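Local coordinates for protein MHC class I antigen (Ctenopharyngodon idella, PDB 5H5Z) that binds a peptide in the groove of its membrane-distal domain and, paired with beta-2-microglobulin, probably presents it to T cells, at residues A[137-140]-A[141-145]; A[67-70]-A[71-75]; A[61-64]-A[65-68]. All blocks are in the same frame, centred on the assembly; numbering follows the deposited sequence.

Contact 1. Residues A[137-140]-A[141-145]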
loop_
_atom_site.group_PDB
_atom_site.type_symbol
_atom_site.label_atom_id
_atom_site.label_comp_id
_atom_site.label_asym_id
_atom_site.label_seq_id
_atom_site.Cartn_x
_atom_site.Cartn_y
_atom_site.Cartn_z
ATOM N N VAL A 137 3.074 -29.090 6.188
ATOM C CA VAL A 137 3.632 -30.246 5.462
ATOM C C VAL A 137 2.549 -31.162 4.872
ATOM O O VAL A 137 2.700 -31.671 3.757
ATOM C CB VAL A 137 4.636 -31.041 6.335
ATOM C CG1 VAL A 137 5.193 -32.244 5.584
ATOM C CG2 VAL A 137 5.778 -30.138 6.779
ATOM N N ILE A 138 1.459 -31.360 5.610
ATOM C CA ILE A 138 0.319 -32.131 5.097
ATOM C C ILE A 138 -0.214 -31.517 3.798
ATOM O O ILE A 138 -0.511 -32.234 2.839
ATOM C CB ILE A 138 -0.807 -32.255 6.144
ATOM C CG1 ILE A 138 -0.315 -33.054 7.356
ATOM C CG2 ILE A 138 -2.049 -32.906 5.538
ATOM C CD1 ILE A 138 -1.192 -32.921 8.580
ATOM N N THR A 139 -0.313 -30.189 3.770
ATOM C CA THR A 139 -0.747 -29.446 2.577
ATOM C C THR A 139 0.249 -29.610 1.425
ATOM O O THR A 139 -0.149 -29.858 0.282
ATOM C CB THR A 139 -0.983 -27.957 2.906
ATOM O OG1 THR A 139 -2.085 -27.846 3.816
ATOM C CG2 THR A 139 -1.282 -27.133 1.641
ATOM N N LYS A 140 1.539 -29.483 1.737
ATOM C CA LYS A 140 2.612 -29.721 0.770
ATOM C C LYS A 140 2.431 -31.054 0.023
ATOM O O LYS A 140 2.455 -31.091 -1.212
ATOM C CB LYS A 140 3.970 -29.666 1.480
ATOM C CG LYS A 140 5.158 -30.162 0.670
ATOM C CD LYS A 140 6.424 -30.185 1.520
ATOM C CE LYS A 140 7.616 -30.736 0.749
ATOM N NZ LYS A 140 7.968 -29.901 -0.437
ATOM N N HIS A 141 2.239 -32.142 0.769
ATOM C CA HIS A 141 2.075 -33.467 0.157
ATOM C C HIS A 141 0.792 -33.592 -0.666
ATOM O O HIS A 141 0.807 -34.155 -1.763
ATOM C CB HIS A 141 2.137 -34.579 1.209
ATOM C CG HIS A 141 3.462 -34.689 1.901
ATOM N ND1 HIS A 141 4.665 -34.608 1.231
ATOM C CD2 HIS A 141 3.770 -34.894 3.204
ATOM C CE1 HIS A 141 5.656 -34.745 2.093
ATOM N NE2 HIS A 141 5.140 -34.924 3.296
ATOM N N LYS A 142 -0.308 -33.063 -0.133
ATOM C CA LYS A 142 -1.589 -33.073 -0.836
ATOM C C LYS A 142 -1.482 -32.317 -2.154
ATOM O O LYS A 142 -1.917 -32.810 -3.197
ATOM C CB LYS A 142 -2.692 -32.453 0.030
ATOM C CG LYS A 142 -4.057 -32.431 -0.644
ATOM C CD LYS A 142 -5.020 -31.497 0.070
ATOM C CE LYS A 142 -6.286 -31.309 -0.747
ATOM N NZ LYS A 142 -7.383 -30.729 0.073
ATOM N N TRP A 143 -0.894 -31.124 -2.101
ATOM C CA TRP A 143 -0.794 -30.275 -3.290
ATOM C C TRP A 143 0.154 -30.835 -4.343
ATOM O O TRP A 143 -0.099 -30.709 -5.544
ATOM C CB TRP A 143 -0.430 -28.850 -2.887
ATOM C CG TRP A 143 -1.622 -28.091 -2.384
ATOM C CD1 TRP A 143 -2.856 -28.605 -2.081
ATOM C CD2 TRP A 143 -1.694 -26.691 -2.109
ATOM N NE1 TRP A 143 -3.692 -27.610 -1.648
ATOM C CE2 TRP A 143 -3.006 -26.422 -1.654
ATOM C CE3 TRP A 143 -0.785 -25.632 -2.213
ATOM C CZ2 TRP A 143 -3.431 -25.141 -1.303
ATOM C CZ3 TRP A 143 -1.203 -24.357 -1.851
ATOM C CH2 TRP A 143 -2.515 -24.124 -1.402
ATOM N N GLU A 144 1.222 -31.487 -3.894
ATOM C CA GLU A 144 2.146 -32.143 -4.814
ATOM C C GLU A 144 1.509 -33.365 -5.510
ATOM O O GLU A 144 1.802 -33.638 -6.676
ATOM C CB GLU A 144 3.491 -32.430 -4.130
ATOM C CG GLU A 144 4.353 -31.174 -4.044
ATOM C CD GLU A 144 5.454 -31.209 -2.991
ATOM O OE1 GLU A 144 5.836 -32.298 -2.528
ATOM O OE2 GLU A 144 5.952 -30.118 -2.632
ATOM N N ALA A 145 0.605 -34.057 -4.816
ATOM C CA ALA A 145 -0.172 -35.151 -5.419
ATOM C C ALA A 145 -1.209 -34.639 -6.422
ATOM O O ALA A 145 -1.510 -35.314 -7.408
ATOM C CB ALA A 145 -0.849 -35.988 -4.341
#

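Contact 2. Residues A[67-70]-A[71-75]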
loop_
_atom_site.group_PDB
_atom_site.type_symbol
_atom_site.label_atom_id
_atom_site.label_comp_id
_atom_site.label_asym_id
_atom_site.label_seq_id
_atom_site.Cartn_x
_atom_site.Cartn_y
_atom_site.Cartn_z
ATOM N N GLY A 67 -15.930 -18.830 -5.908
ATOM C CA GLY A 67 -15.193 -20.080 -5.715
ATOM C C GLY A 67 -14.041 -19.942 -4.728
ATOM O O GLY A 67 -13.863 -20.795 -3.856
ATOM N N ALA A 68 -13.264 -18.866 -4.866
ATOM C CA ALA A 68 -12.152 -18.581 -3.945
ATOM C C ALA A 68 -12.616 -18.421 -2.496
ATOM O O ALA A 68 -11.976 -18.934 -1.577
ATOM C CB ALA A 68 -11.381 -17.352 -4.397
ATOM N N HIS A 69 -13.727 -17.708 -2.305
ATOM C CA HIS A 69 -14.359 -17.555 -0.993
ATOM C C HIS A 69 -14.716 -18.905 -0.363
ATOM O O HIS A 69 -14.387 -19.160 0.801
ATOM C CB HIS A 69 -15.594 -16.654 -1.106
ATOM C CG HIS A 69 -16.537 -16.746 0.055
ATOM N ND1 HIS A 69 -16.145 -16.525 1.359
ATOM C CD2 HIS A 69 -17.862 -17.018 0.103
ATOM C CE1 HIS A 69 -17.186 -16.663 2.159
ATOM N NE2 HIS A 69 -18.240 -16.964 1.423
ATOM N N GLN A 70 -15.379 -19.759 -1.141
ATOM C CA GLN A 70 -15.750 -21.104 -0.690
ATOM C C GLN A 70 -14.504 -21.889 -0.246
ATOM O O GLN A 70 -14.480 -22.453 0.851
ATOM C CB GLN A 70 -16.538 -21.852 -1.785
ATOM C CG GLN A 70 -17.933 -21.279 -2.061
ATOM C CD GLN A 70 -18.715 -22.020 -3.147
ATOM O OE1 GLN A 70 -19.946 -22.096 -3.096
ATOM N NE2 GLN A 70 -18.008 -22.564 -4.135
ATOM N N VAL A 71 -13.466 -21.885 -1.085
ATOM C CA VAL A 71 -12.209 -22.594 -0.808
ATOM C C VAL A 71 -11.476 -22.016 0.408
ATOM O O VAL A 71 -10.909 -22.764 1.213
ATOM C CB VAL A 71 -11.276 -22.620 -2.041
ATOM C CG1 VAL A 71 -9.931 -23.246 -1.701
ATOM C CG2 VAL A 71 -11.925 -23.379 -3.193
ATOM N N PHE A 72 -11.497 -20.691 0.541
ATOM C CA PHE A 72 -10.905 -20.023 1.704
ATOM C C PHE A 72 -11.589 -20.377 3.018
ATOM O O PHE A 72 -10.911 -20.558 4.039
ATOM C CB PHE A 72 -10.868 -18.505 1.507
ATOM C CG PHE A 72 -9.533 -17.988 1.060
ATOM C CD1 PHE A 72 -8.857 -18.581 -0.005
ATOM C CD2 PHE A 72 -8.951 -16.892 1.700
ATOM C CE1 PHE A 72 -7.620 -18.101 -0.412
ATOM C CE2 PHE A 72 -7.716 -16.406 1.292
ATOM C CZ PHE A 72 -7.051 -17.014 0.241
ATOM N N LYS A 73 -12.920 -20.471 2.993
ATOM C CA LYS A 73 -13.696 -20.916 4.156
ATOM C C LYS A 73 -13.253 -22.306 4.601
ATOM O O LYS A 73 -13.027 -22.551 5.786
ATOM C CB LYS A 73 -15.192 -20.952 3.833
ATOM C CG LYS A 73 -15.940 -19.641 4.018
ATOM C CD LYS A 73 -17.376 -19.755 3.508
ATOM C CE LYS A 73 -18.258 -20.624 4.395
ATOM N NZ LYS A 73 -18.597 -19.962 5.686
ATOM N N ASP A 74 -13.129 -23.208 3.630
ATOM C CA ASP A 74 -12.773 -24.603 3.892
ATOM C C ASP A 74 -11.335 -24.706 4.396
ATOM O O ASP A 74 -11.042 -25.467 5.328
ATOM C CB ASP A 74 -12.932 -25.436 2.616
ATOM C CG ASP A 74 -14.380 -25.523 2.135
ATOM O OD1 ASP A 74 -15.301 -25.084 2.859
ATOM O OD2 ASP A 74 -14.595 -26.041 1.020
ATOM N N SER A 75 -10.454 -23.926 3.772
ATOM C CA SER A 75 -9.028 -23.932 4.080
ATOM C C SER A 75 -8.730 -23.444 5.496
ATOM O O SER A 75 -8.014 -24.114 6.239
ATOM C CB SER A 75 -8.249 -23.097 3.060
ATOM O OG SER A 75 -8.238 -23.734 1.792
#

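Contact 3. Residues A[61-64]-A[65-68]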
loop_
_atom_site.group_PDB
_atom_site.type_symbol
_atom_site.label_atom_id
_atom_site.label_comp_id
_atom_site.label_asym_id
_atom_site.label_seq_id
_atom_site.Cartn_x
_atom_site.Cartn_y
_atom_site.Cartn_z
ATOM N N GLN A 61 -15.078 -12.974 -13.448
ATOM C CA GLN A 61 -14.252 -12.673 -12.279
ATOM C C GLN A 61 -15.015 -12.918 -10.973
ATOM O O GLN A 61 -14.462 -13.469 -10.018
ATOM C CB GLN A 61 -13.709 -11.240 -12.338
ATOM C CG GLN A 61 -12.626 -10.958 -11.311
ATOM C CD GLN A 61 -11.463 -11.927 -11.416
ATOM O OE1 GLN A 61 -10.562 -11.752 -12.241
ATOM N NE2 GLN A 61 -11.486 -12.963 -10.582
ATOM N N THR A 62 -16.282 -12.511 -10.953
ATOM C CA THR A 62 -17.180 -12.761 -9.831
ATOM C C THR A 62 -17.280 -14.264 -9.546
ATOM O O THR A 62 -17.176 -14.691 -8.393
ATOM C CB THR A 62 -18.583 -12.169 -10.099
ATOM O OG1 THR A 62 -18.497 -10.738 -10.150
ATOM C CG2 THR A 62 -19.576 -12.571 -9.011
ATOM N N GLN A 63 -17.455 -15.060 -10.600
ATOM C CA GLN A 63 -17.575 -16.507 -10.451
ATOM C C GLN A 63 -16.311 -17.150 -9.876
ATOM O O GLN A 63 -16.400 -18.016 -9.010
ATOM C CB GLN A 63 -17.982 -17.166 -11.777
ATOM C CG GLN A 63 -18.771 -18.451 -11.599
ATOM C CD GLN A 63 -20.028 -18.273 -10.750
ATOM O OE1 GLN A 63 -20.453 -19.203 -10.067
ATOM N NE2 GLN A 63 -20.625 -17.079 -10.785
ATOM N N VAL A 64 -15.145 -16.718 -10.355
ATOM C CA VAL A 64 -13.859 -17.217 -9.861
ATOM C C VAL A 64 -13.721 -16.927 -8.360
ATOM O O VAL A 64 -13.328 -17.800 -7.566
ATOM C CB VAL A 64 -12.675 -16.605 -10.659
ATOM C CG1 VAL A 64 -11.339 -16.898 -9.987
ATOM C CG2 VAL A 64 -12.663 -17.125 -12.088
ATOM N N LEU A 65 -14.083 -15.710 -7.967
ATOM C CA LEU A 65 -13.896 -15.273 -6.578
ATOM C C LEU A 65 -14.946 -15.790 -5.593
ATOM O O LEU A 65 -14.652 -15.922 -4.404
ATOM C CB LEU A 65 -13.725 -13.757 -6.497
ATOM C CG LEU A 65 -12.462 -13.289 -7.240
ATOM C CD1 LEU A 65 -12.441 -11.777 -7.439
ATOM C CD2 LEU A 65 -11.186 -13.783 -6.561
ATOM N N ILE A 66 -16.152 -16.100 -6.083
ATOM C CA ILE A 66 -17.132 -16.819 -5.258
ATOM C C ILE A 66 -16.533 -18.184 -4.910
ATOM O O ILE A 66 -16.592 -18.622 -3.755
ATOM C CB ILE A 66 -18.507 -16.976 -5.953
ATOM C CG1 ILE A 66 -19.225 -15.626 -6.063
ATOM C CG2 ILE A 66 -19.392 -17.947 -5.183
ATOM C CD1 ILE A 66 -20.416 -15.642 -7.009
ATOM N N GLY A 67 -15.930 -18.830 -5.908
ATOM C CA GLY A 67 -15.193 -20.080 -5.715
ATOM C C GLY A 67 -14.041 -19.942 -4.728
ATOM O O GLY A 67 -13.863 -20.795 -3.856
ATOM N N ALA A 68 -13.264 -18.866 -4.866
ATOM C CA ALA A 68 -12.152 -18.581 -3.945
ATOM C C ALA A 68 -12.616 -18.421 -2.496
ATOM O O ALA A 68 -11.976 -18.934 -1.577
ATOM C CB ALA A 68 -11.381 -17.352 -4.397
#

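Contact 1. Residues A[137-140]-A[141-145]
Val137 opens the contact by laying CG1 alongside the imidazole of His141, 3.5 Å from NE2, both side chains pointing the same way from one turn to the next of helix 134-145, the first helical segment of the alpha-2 wall of the MHC class I peptide groove. The carbonyl of Val137 accepts His141 N, and that of Ile138 accepts Lys142 N in the regular i to i+4 pattern. Lys142 runs out in an extended chain from here, its NZ bound to the backbone of the bound peptide. Thr139 faces the groove. Thr139 CG2, anti to the backbone N, sits over one face of the Trp143 indole as a CH-pi contact, 3.9 Å from the centroid of the five-membered ring and 15° off its normal. OG1 of Thr139 and NE1 of Trp143 both bond to the peptide backbone, and Thr139 OG1 is also bonded to Arg82. Lys140 is extended as far as CE and then bends, bringing NZ round to Glu144. Both charged groups also bond to the backbone of Trp129, tying the helix to strand 128-131. In the salt bridge Lys140 NZ meets the syn lone pair of Glu144 OE2 at 3.0 Å.

Contact 2. Residues A[67-70]-A[71-75]
His69 and Lys73 make the side-chain contact of this turn: the aliphatic part of the lysine passes obliquely by the imidazole, with Lys73 CD 3.4 Å from His69 CE1 and CG slightly farther from the same atom. Bends at chi3 and chi4 (71° and 72°) then turn the ammonium group away from the histidine to a salt bridge with Glu20, so the methylenes alone pack against the ring. Elsewhere apolar groups rest on carbonyl oxygens of the preceding turn. Val71 places CG2 3.3 Å from Gly67 O, and Phe72 CB lies at the same distance from Ala68 O, while its ring leads away to meet Trp92 and Phe21 edge-to-face.

These residues belong to the middle of helix 55-82, the long alpha-1 helix that walls one side of the MHC class I peptide groove above the antiparallel sheet. Ala68, Val71, Asp74 and Ser75 pack on the bound peptide, whereas Phe72 reaches down to strand 90-100 and His69 packs against Phe21 and nearby loops.

Four backbone hydrogen bonds join the two segments, from Val71 N to Gly67 O through Asp74 N to Gln70 O; the shortest, Phe72 N to Ala68 O, measures 2.8 Å. One turn on, Val71 O takes two donors from a single residue. Ser75 N and Ser75 OG approach it from opposite faces of the carbonyl plane, the hydroxyl at 2.9 Å and 40° out of that plane. Ser75 OG is also hydrogen-bonded to the peptide backbone.

Contact 3. Residues A[61-64]-A[65-68]
Gln61 curls its amide over the side chain of Leu65, one turn further along the helix. CG of Gln61 stands anti to the backbone N, and the bend at chi2 (56°) turns the amide forward, toward the next turn of the helix, and puts NE2 3.5 Å from Leu65 CD1. Leu65 CG is equally near that nitrogen, so the N-H end of the amide rests on hydrocarbon. NE2 is buried and has no hydrogen-bonding partner in the model, in contrast to OE1 of the same amide, which is bonded to the backbone of the bound peptide.

In the van der Waals contacts, Thr62 CG2 and Ile66 CD1 meet at 3.8 Å where their side chains cross. Ile66 CG1 comes closer still to the backbone, 3.2 Å from Thr62 O, and with chi2 extended (166°), CD1 runs on past that oxygen to the methyl of Thr62. Gln63 adds a looser touch, its NE2 4.0 Å from the same Ile66 CD1.

Here helix 55-82, the alpha-1 wall of the MHC class I groove, lies across the antiparallel sheet that forms the groove floor. Leu65 packs on Tyr9, Ala23 and Phe35 of that sheet, Gln61 touches Tyr7 and an aromatic side chain of the peptide, and Val64 borders the peptide backbone. Ile66, on the flank, also reaches Phe35.

Backbone hydrogen bonds run from Leu65, Ile66, Gly67 and Ala68 to the carbonyls four residues earlier. That from Ala68 N to Val64 O is 2.9 Å long, and that from Gly67 N to Gln63 O is longer, at 3.2 Å. Thr62 OG1 bonds to Trp58 O and to Ala42 N, linking the helix to the neighbouring loop.

How the contacts relate
From the N terminus, contact 3 (61-68) comes first, then contact 2 (67-75), and after the strands from 90 to 131, contact 1 (137-145). None closes a long loop, since each joins successive turns of one helix, and none nests within or crosses another. Contacts 3 and 2 overlap at Gly67 and Ala68 and run on along helix 55-82, their centres about 10 Å apart. Contact 1 lies on helix 134-145 of the facing wall, its centre about 17 Å from that of contact 2, with nearest atoms about 6 Å apart and no touch. The bound peptide, reached by all three, and the sheet beneath connect the two walls.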